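Local coordinates for putative peptidyl-arginine deiminase family protein (Campylobacter jejuni subsp. jejuni serotype O:2, PDB 6B10) that probably hydrolyses agmatine to N-carbamoylputrescine and ammonia, acting as an agmatine deiminase in polyamine biosynthesis, at residues L24-E29 and L59-Q64; C81-T86 and N122-K127; L194-I199 and L236-E241. All coordinates share one frame; numbering follows the deposited sequence.

Contact 1 of 3, residues L24-E29 and L59-Q64; sequences LSLPHE and LIAPKQ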
loop_
_atom_site.group_PDB
_atom_site.type_symbol
_atom_site.label_atom_id
_atom_site.label_comp_id
_atom_site.label_asym_id
_atom_site.label_seq_id
_atom_site.Cartn_x
_atom_site.Cartn_y
_atom_site.Cartn_z
ATOM N N LEU A 24 0.950 -7.998 -8.024
ATOM C CA LEU A 24 1.917 -7.035 -8.535
ATOM C C LEU A 24 1.834 -6.928 -10.058
ATOM O O LEU A 24 1.448 -7.877 -10.747
ATOM C CB LEU A 24 3.339 -7.442 -8.134
ATOM C CG LEU A 24 3.586 -7.713 -6.642
ATOM C CD1 LEU A 24 3.483 -9.195 -6.329
ATOM C CD2 LEU A 24 4.945 -7.185 -6.191
ATOM N N SER A 25 2.203 -5.762 -10.572
ATOM C CA SER A 25 2.292 -5.534 -12.006
ATOM C C SER A 25 3.761 -5.396 -12.394
ATOM O O SER A 25 4.398 -4.390 -12.088
ATOM C CB SER A 25 1.522 -4.275 -12.381
ATOM O OG SER A 25 1.626 -4.016 -13.769
ATOM N N LEU A 26 4.293 -6.413 -13.069
ATOM C CA LEU A 26 5.707 -6.444 -13.444
ATOM C C LEU A 26 6.151 -5.242 -14.281
ATOM O O LEU A 26 5.392 -4.747 -15.120
ATOM C CB LEU A 26 6.037 -7.727 -14.208
ATOM C CG LEU A 26 6.008 -9.026 -13.406
ATOM C CD1 LEU A 26 6.297 -10.198 -14.326
ATOM C CD2 LEU A 26 7.003 -9.008 -12.252
ATOM N N PRO A 27 7.380 -4.751 -14.033
ATOM C CA PRO A 27 7.983 -3.802 -14.962
ATOM C C PRO A 27 8.386 -4.520 -16.240
ATOM O O PRO A 27 8.840 -5.659 -16.184
ATOM C CB PRO A 27 9.227 -3.298 -14.215
ATOM C CG PRO A 27 9.062 -3.735 -12.801
ATOM C CD PRO A 27 8.234 -4.978 -12.856
ATOM N N HIS A 28 8.195 -3.867 -17.378
ATOM C CA HIS A 28 8.596 -4.432 -18.666
ATOM C C HIS A 28 9.289 -3.380 -19.517
ATOM O O HIS A 28 9.181 -2.179 -19.247
ATOM C CB HIS A 28 7.392 -5.028 -19.413
ATOM C CG HIS A 28 6.185 -4.140 -19.444
ATOM N ND1 HIS A 28 6.143 -2.959 -20.154
ATOM C CD2 HIS A 28 4.967 -4.273 -18.865
ATOM C CE1 HIS A 28 4.957 -2.398 -20.002
ATOM N NE2 HIS A 28 4.224 -3.176 -19.225
ATOM N N GLU A 29 9.996 -3.845 -20.545
ATOM C CA GLU A 29 10.714 -2.971 -21.471
ATOM C C GLU A 29 9.741 -2.213 -22.371
ATOM O O GLU A 29 9.631 -2.501 -23.560
ATOM C CB GLU A 29 11.687 -3.788 -22.328
ATOM N N LEU A 59 1.316 -12.322 -10.434
ATOM C CA LEU A 59 2.063 -11.348 -11.223
ATOM C C LEU A 59 1.334 -11.058 -12.523
ATOM O O LEU A 59 0.987 -11.978 -13.257
ATOM C CB LEU A 59 3.457 -11.880 -11.535
ATOM C CG LEU A 59 4.328 -12.293 -10.349
ATOM C CD1 LEU A 59 5.619 -12.921 -10.851
ATOM C CD2 LEU A 59 4.623 -11.106 -9.445
ATOM N N ILE A 60 1.116 -9.775 -12.799
ATOM C CA ILE A 60 0.387 -9.319 -13.974
ATOM C C ILE A 60 1.379 -8.694 -14.951
ATOM O O ILE A 60 2.160 -7.834 -14.565
ATOM C CB ILE A 60 -0.673 -8.268 -13.584
ATOM C CG1 ILE A 60 -1.622 -8.832 -12.519
ATOM C CG2 ILE A 60 -1.469 -7.813 -14.801
ATOM C CD1 ILE A 60 -2.461 -7.784 -11.815
ATOM N N ALA A 61 1.349 -9.138 -16.209
ATOM C CA ALA A 61 2.244 -8.615 -17.246
ATOM C C ALA A 61 1.706 -8.898 -18.655
ATOM O O ALA A 61 0.945 -9.849 -18.847
ATOM C CB ALA A 61 3.631 -9.215 -17.094
ATOM N N PRO A 62 2.101 -8.073 -19.647
ATOM C CA PRO A 62 1.599 -8.220 -21.021
ATOM C C PRO A 62 1.992 -9.521 -21.731
ATOM O O PRO A 62 1.188 -10.064 -22.485
ATOM C CB PRO A 62 2.220 -7.027 -21.758
ATOM C CG PRO A 62 2.600 -6.061 -20.700
ATOM C CD PRO A 62 2.961 -6.885 -19.507
ATOM N N LYS A 63 3.208 -10.007 -21.494
ATOM C CA LYS A 63 3.745 -11.146 -22.238
ATOM C C LYS A 63 4.148 -12.310 -21.346
ATOM O O LYS A 63 4.513 -12.123 -20.186
ATOM C CB LYS A 63 4.954 -10.702 -23.057
ATOM C CG LYS A 63 4.618 -9.648 -24.093
ATOM C CD LYS A 63 5.797 -9.352 -25.001
ATOM C CE LYS A 63 5.318 -8.905 -26.371
ATOM N NZ LYS A 63 6.419 -8.328 -27.186
ATOM N N GLN A 64 4.093 -13.510 -21.912
ATOM C CA GLN A 64 4.511 -14.729 -21.227
ATOM C C GLN A 64 6.007 -14.693 -20.911
ATOM O O GLN A 64 6.448 -15.242 -19.898
ATOM C CB GLN A 64 4.184 -15.951 -22.090
ATOM C CG GLN A 64 4.509 -17.301 -21.461
ATOM C CD GLN A 64 3.640 -17.630 -20.261
ATOM O OE1 GLN A 64 2.551 -17.077 -20.091
ATOM N NE2 GLN A 64 4.115 -18.549 -19.423
#

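Contact 2 of 3, residues C81-T86 and N122-K127; sequences CDTNDT and NAVNSK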
loop_
_atom_site.group_PDB
_atom_site.type_symbol
_atom_site.label_atom_id
_atom_site.label_comp_id
_atom_site.label_asym_id
_atom_site.label_seq_id
_atom_site.Cartn_x
_atom_site.Cartn_y
_atom_site.Cartn_z
ATOM N N CYS A 81 -1.985 -9.803 -19.343
ATOM C CA CYS A 81 -2.776 -8.575 -19.419
ATOM C C CYS A 81 -1.862 -7.379 -19.666
ATOM O O CYS A 81 -0.842 -7.229 -18.994
ATOM C CB CYS A 81 -3.559 -8.367 -18.123
ATOM S SG CYS A 81 -4.385 -6.773 -17.991
ATOM N N ASP A 82 -2.225 -6.532 -20.626
ATOM C CA ASP A 82 -1.399 -5.378 -20.977
ATOM C C ASP A 82 -1.485 -4.305 -19.907
ATOM O O ASP A 82 -2.508 -4.157 -19.241
ATOM C CB ASP A 82 -1.812 -4.789 -22.329
ATOM C CG ASP A 82 -1.458 -5.692 -23.496
ATOM O OD1 ASP A 82 -1.257 -6.907 -23.279
ATOM O OD2 ASP A 82 -1.386 -5.185 -24.635
ATOM N N THR A 83 -0.399 -3.549 -19.769
ATOM C CA THR A 83 -0.289 -2.494 -18.764
ATOM C C THR A 83 0.977 -1.674 -19.014
ATOM O O THR A 83 1.749 -1.966 -19.928
ATOM C CB THR A 83 -0.243 -3.081 -17.331
ATOM O OG1 THR A 83 -0.210 -2.020 -16.366
ATOM C CG2 THR A 83 0.973 -3.995 -17.142
ATOM N N ASN A 84 1.178 -0.642 -18.202
ATOM C CA ASN A 84 2.461 0.066 -18.151
ATOM C C ASN A 84 2.837 0.448 -16.718
ATOM O O ASN A 84 3.921 0.103 -16.248
ATOM C CB ASN A 84 2.477 1.287 -19.085
ATOM C CG ASN A 84 1.243 2.161 -18.949
ATOM O OD1 ASN A 84 0.245 1.771 -18.336
ATOM N ND2 ASN A 84 1.305 3.355 -19.524
ATOM N N ASP A 85 1.931 1.140 -16.029
ATOM C CA ASP A 85 2.092 1.472 -14.616
ATOM C C ASP A 85 2.256 0.194 -13.785
ATOM O O ASP A 85 1.439 -0.725 -13.884
ATOM C CB ASP A 85 0.863 2.254 -14.140
ATOM C CG ASP A 85 0.995 2.774 -12.717
ATOM O OD1 ASP A 85 2.026 2.527 -12.062
ATOM O OD2 ASP A 85 0.046 3.434 -12.249
ATOM N N THR A 86 3.320 0.137 -12.985
ATOM C CA THR A 86 3.565 -0.996 -12.091
ATOM C C THR A 86 3.013 -0.761 -10.674
ATOM O O THR A 86 2.943 -1.686 -9.866
ATOM C CB THR A 86 5.070 -1.298 -11.979
ATOM O OG1 THR A 86 5.758 -0.142 -11.485
ATOM C CG2 THR A 86 5.636 -1.690 -13.333
ATOM N N ASN A 122 -7.086 1.114 -15.820
ATOM C CA ASN A 122 -8.526 1.091 -15.574
ATOM C C ASN A 122 -9.155 -0.214 -16.053
ATOM O O ASN A 122 -10.014 -0.784 -15.380
ATOM C CB ASN A 122 -9.207 2.272 -16.262
ATOM C CG ASN A 122 -10.646 2.446 -15.824
ATOM O OD1 ASN A 122 -11.575 2.132 -16.568
ATOM N ND2 ASN A 122 -10.838 2.935 -14.601
ATOM N N ALA A 123 -8.716 -0.679 -17.218
ATOM C CA ALA A 123 -9.176 -1.948 -17.756
ATOM C C ALA A 123 -8.628 -3.127 -16.952
ATOM O O ALA A 123 -9.386 -4.027 -16.598
ATOM C CB ALA A 123 -8.789 -2.071 -19.220
ATOM N N VAL A 124 -7.327 -3.102 -16.647
ATOM C CA VAL A 124 -6.639 -4.214 -15.954
ATOM C C VAL A 124 -7.528 -4.924 -14.925
ATOM O O VAL A 124 -7.586 -6.156 -14.887
ATOM C CB VAL A 124 -5.331 -3.748 -15.249
ATOM C CG1 VAL A 124 -4.801 -4.817 -14.298
ATOM C CG2 VAL A 124 -4.247 -3.400 -16.262
ATOM N N ASN A 125 -8.208 -4.145 -14.090
ATOM C CA ASN A 125 -9.078 -4.709 -13.060
ATOM C C ASN A 125 -10.275 -5.486 -13.616
ATOM O O ASN A 125 -10.657 -6.520 -13.064
ATOM C CB ASN A 125 -9.582 -3.606 -12.128
ATOM C CG ASN A 125 -8.479 -3.023 -11.267
ATOM O OD1 ASN A 125 -7.939 -3.700 -10.385
ATOM N ND2 ASN A 125 -8.135 -1.762 -11.518
ATOM N N SER A 126 -10.876 -4.975 -14.687
ATOM C CA SER A 126 -12.017 -5.649 -15.315
ATOM C C SER A 126 -11.599 -7.000 -15.871
ATOM O O SER A 126 -12.251 -8.010 -15.598
ATOM C CB SER A 126 -12.623 -4.794 -16.427
ATOM O OG SER A 126 -13.253 -3.648 -15.887
ATOM N N LYS A 127 -10.507 -7.008 -16.634
ATOM C CA LYS A 127 -9.973 -8.248 -17.204
ATOM C C LYS A 127 -9.755 -9.247 -16.081
ATOM O O LYS A 127 -10.222 -10.377 -16.143
ATOM C CB LYS A 127 -8.630 -8.075 -17.946
ATOM C CG LYS A 127 -8.228 -6.692 -18.446
ATOM C CD LYS A 127 -8.929 -6.273 -19.724
ATOM C CE LYS A 127 -8.021 -5.364 -20.541
ATOM N NZ LYS A 127 -8.677 -4.840 -21.767
#

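Contact 3 of 3, residues L194-I199 and L236-E241; sequences LENGFI and LQKMKE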
loop_
_atom_site.group_PDB
_atom_site.type_symbol
_atom_site.label_atom_id
_atom_site.label_comp_id
_atom_site.label_asym_id
_atom_site.label_seq_id
_atom_site.Cartn_x
_atom_site.Cartn_y
_atom_site.Cartn_z
ATOM N N LEU A 194 -4.798 13.915 8.371
ATOM C CA LEU A 194 -3.496 14.482 8.725
ATOM C C LEU A 194 -3.124 15.666 7.833
ATOM O O LEU A 194 -3.064 15.534 6.611
ATOM C CB LEU A 194 -2.390 13.430 8.640
ATOM C CG LEU A 194 -2.306 12.378 9.739
ATOM C CD1 LEU A 194 -1.087 11.515 9.471
ATOM C CD2 LEU A 194 -2.223 12.986 11.131
ATOM N N GLU A 195 -2.852 16.806 8.462
ATOM C CA GLU A 195 -2.481 18.033 7.756
ATOM C C GLU A 195 -0.996 18.059 7.410
ATOM O O GLU A 195 -0.619 18.458 6.306
ATOM C CB GLU A 195 -2.805 19.265 8.608
ATOM C CG GLU A 195 -4.265 19.402 9.017
ATOM C CD GLU A 195 -5.193 19.632 7.838
ATOM O OE1 GLU A 195 -4.811 20.381 6.914
ATOM O OE2 GLU A 195 -6.308 19.061 7.837
ATOM N N ASN A 196 -0.163 17.618 8.352
ATOM C CA ASN A 196 1.286 17.819 8.273
ATOM C C ASN A 196 2.099 16.625 7.804
ATOM O O ASN A 196 1.630 15.484 7.802
ATOM C CB ASN A 196 1.813 18.250 9.641
ATOM C CG ASN A 196 1.339 19.633 10.033
ATOM O OD1 ASN A 196 1.797 20.626 9.478
ATOM N ND2 ASN A 196 0.431 19.706 10.995
ATOM N N GLY A 197 3.339 16.923 7.424
ATOM C CA GLY A 197 4.335 15.929 7.072
ATOM C C GLY A 197 4.316 15.613 5.599
ATOM O O GLY A 197 3.293 15.773 4.935
ATOM N N PHE A 198 5.455 15.168 5.083
ATOM C CA PHE A 198 5.504 14.561 3.748
ATOM C C PHE A 198 6.849 13.865 3.494
ATOM O O PHE A 198 7.741 13.908 4.342
ATOM C CB PHE A 198 5.181 15.587 2.649
ATOM C CG PHE A 198 5.904 16.886 2.798
ATOM C CD1 PHE A 198 7.176 17.047 2.269
ATOM C CD2 PHE A 198 5.307 17.952 3.450
ATOM C CE1 PHE A 198 7.843 18.251 2.396
ATOM C CE2 PHE A 198 5.968 19.156 3.581
ATOM C CZ PHE A 198 7.238 19.308 3.053
ATOM N N ILE A 199 6.953 13.196 2.346
ATOM C CA ILE A 199 8.181 12.529 1.905
ATOM C C ILE A 199 8.181 12.462 0.380
ATOM O O ILE A 199 8.744 13.327 -0.286
ATOM C CB ILE A 199 8.317 11.099 2.504
ATOM C CG1 ILE A 199 9.007 11.145 3.875
ATOM C CG2 ILE A 199 9.149 10.186 1.604
ATOM C CD1 ILE A 199 8.515 10.094 4.842
ATOM N N LEU A 236 7.489 16.647 9.772
ATOM C CA LEU A 236 7.317 15.390 10.493
ATOM C C LEU A 236 7.155 15.597 11.995
ATOM O O LEU A 236 6.428 14.843 12.643
ATOM C CB LEU A 236 8.460 14.413 10.189
ATOM C CG LEU A 236 8.472 13.910 8.739
ATOM C CD1 LEU A 236 9.646 12.976 8.505
ATOM C CD2 LEU A 236 7.163 13.221 8.371
ATOM N N GLN A 237 7.810 16.613 12.551
ATOM C CA GLN A 237 7.572 16.956 13.955
ATOM C C GLN A 237 6.131 17.421 14.169
ATOM O O GLN A 237 5.501 17.045 15.153
ATOM C CB GLN A 237 8.566 18.004 14.465
ATOM C CG GLN A 237 9.937 17.429 14.806
ATOM C CD GLN A 237 9.919 16.494 16.013
ATOM O OE1 GLN A 237 9.162 16.696 16.961
ATOM N NE2 GLN A 237 10.765 15.468 15.982
ATOM N N LYS A 238 5.608 18.218 13.241
ATOM C CA LYS A 238 4.209 18.654 13.310
ATOM C C LYS A 238 3.233 17.480 13.132
ATOM O O LYS A 238 2.236 17.374 13.849
ATOM C CB LYS A 238 3.920 19.727 12.259
ATOM C CG LYS A 238 4.523 21.090 12.562
ATOM C CD LYS A 238 4.262 22.047 11.409
ATOM C CE LYS A 238 5.102 23.307 11.515
ATOM N NZ LYS A 238 5.072 24.073 10.240
ATOM N N MET A 239 3.525 16.603 12.176
ATOM C CA MET A 239 2.738 15.383 12.002
ATOM C C MET A 239 2.728 14.560 13.291
ATOM O O MET A 239 1.691 14.027 13.679
ATOM C CB MET A 239 3.282 14.542 10.845
ATOM C CG MET A 239 2.344 13.423 10.406
ATOM S SD MET A 239 3.056 12.393 9.110
ATOM C CE MET A 239 4.273 11.478 10.051
ATOM N N LYS A 240 3.878 14.461 13.952
ATOM C CA LYS A 240 3.967 13.738 15.219
ATOM C C LYS A 240 2.983 14.302 16.245
ATOM O O LYS A 240 2.251 13.549 16.894
ATOM C CB LYS A 240 5.394 13.777 15.776
ATOM C CG LYS A 240 5.590 12.962 17.046
ATOM C CD LYS A 240 6.990 13.142 17.620
ATOM C CE LYS A 240 7.125 12.492 18.990
ATOM N NZ LYS A 240 8.544 12.134 19.302
ATOM N N GLU A 241 2.971 15.627 16.384
ATOM C CA GLU A 241 2.079 16.293 17.338
ATOM C C GLU A 241 0.609 16.009 17.048
ATOM O O GLU A 241 -0.157 15.720 17.969
ATOM C CB GLU A 241 2.339 17.807 17.364
ATOM C CG GLU A 241 3.684 18.200 17.969
ATOM C CD GLU A 241 3.875 17.663 19.376
ATOM O OE1 GLU A 241 2.882 17.613 20.130
ATOM O OE2 GLU A 241 5.014 17.281 19.730
#

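Contact 1 of 3, residues L24-E29 and L59-Q64
L24 and L59 stand side by side on one face of a parallel strand pair, pointing the same way, with L24 CD1 3.8 Å from L59 CD2. The same methyl of L59 is also the one L26 turns to, through its CD2, while the other branch of L26, CD1, lies 4.0 Å from A61 CB. L26 thus spreads its fork over two neighbours of the second strand. S25 and I60 occupy the other face, where S25 OG makes a weak bond to D85 O.

Two backbone bonds fix the register: I60 N gives its hydrogen to L24 O at 2.8 Å, and I60 O accepts from L26 N at 3.0 Å. The same two oxygens receive longer CA-H...O contacts, from L59 CA to L24 O and from S25 CA to I60 O.

Past the strand ends, H28 and P62 meet obliquely, H28 CD2 lying 3.4 Å from P62 CD. The H28 side chain starts between its own backbone N and carbonyl carbon (chi1 47°), and its ring reaches across to P62 while NE2 bonds to T83 O, an anchor that should hold the ring's rotation.

Y44 and F47 of helix 37-52 pack on L24, while F70 and F78 lie against L59. Strand 19-25, helix 37-52 and strand 56-61 make a beta-alpha-beta crossover, the kind of unit expected in the alpha/beta-propeller fold of guanidino-group-modifying enzymes.

Contact 2 of 3, residues C81-T86 and N122-K127
C81 SG lies against V124 of helix 120-133, 3.8 Å from its CG2 methyl, and reaches K127 one helical turn further on, with SG 3.9 Å from K127 CG. The thiol extends trans to its own N (chi1 172°), a conformation that sends the sulfur toward the helix. On V124 it is CG2 that does most of the touching, since it also approaches D82 O at 3.5 Å and T83 CB at 4.2 Å. The first torsion of K127 (chi1 -21°, nearly eclipsed) sets CG against the sulfur; the bends at chi2 and chi3 shape the chain beyond it.

The loop of C81-T86 leaves strand 76-80, on the edge of one of the mixed sheets within this chain, and leads to helix 88-91, an arrangement consistent with the alpha/beta-propeller of guanidino-group-modifying enzymes; helix 120-133 packs over its first half. F91 of helix 88-91, one of the residues of the bound potassium site, also touches V124, whose side chain is about 9 Å from that ion.

T83 OG1 has two possible acceptors for its one proton, each at weak geometry: D85 O, 3.2 Å from T83 OG1, and OD1 of D121 on the helix. Next to it N84 folds its amide back, and its OD1 accepts a weak bond from D85 N at 2.9 Å.

Contact 3 of 3, residues L194-I199 and L236-E241
The side-chain amide of N196 lies across the methylenes of K238, polar group against hydrocarbon, the two chains running obliquely to each other. N196 CG is 3.4 Å from K238 CB, and N196 OD1 is equally near K238 CD, also 3.4 Å. K238 stays extended beyond CG, so it offers its alkyl portion to the amide while its amine leads away. N196 CB meanwhile comes within 3.5 Å of the helix backbone at M239 N.

Backbone oxygen against side chain makes a second group. N196 O faces M239, 3.4 Å from CG and 3.6 Å from SD. The methionine leaves the backbone with CG trans to N (chi1 -167°) and bends only at chi3, so CB, CG and SD run past this carbonyl. F198 O meets L236 CD2 in a looser way.

Apolar contacts fill in the rest. The side chains of L194 and M239 run obliquely past each other, L194 CD1 4.0 Å from M239 CG. G197, which carries no side chain and has a positive phi of 91°, lets its bare CA approach L236 CD2 to 4.1 Å and M239 CB to a similar distance.

Direct polar bonds are absent between the two segments, but E242, one residue further along the helix, takes the backbone N-H groups of E195 and N196 with one carboxylate oxygen each. Beside it, L194 rests on L243. The chemistry implies that the loop after strand 190-194 follows helix 233-244 through shape, by the N196 amide, methylenes, thioether and a bare glycine carbon, while the E242 carboxylate supplies directional bonds at the start of the loop.

How the contacts relate
Read from the N terminus, the three contacts follow in series, and none nests in or crosses another. Contact 1 closes the loop through helix 37-52 and pairs strands 19-25 and 56-61. Contact 2 then brings helix 120-133 back onto the loop after strand 76-80, the next strand of the same sheet. The two touch: A61 O lies 3.0 Å from C81 N, a probable backbone hydrogen bond just past the end of strand 76-80. Contact 3 closes a later loop, joining the end of strand 190-194 to helix 233-244. It lies on the opposite side of the chain's centre, its centre about 35 Å from that of contact 1 and 34 Å from that of contact 2.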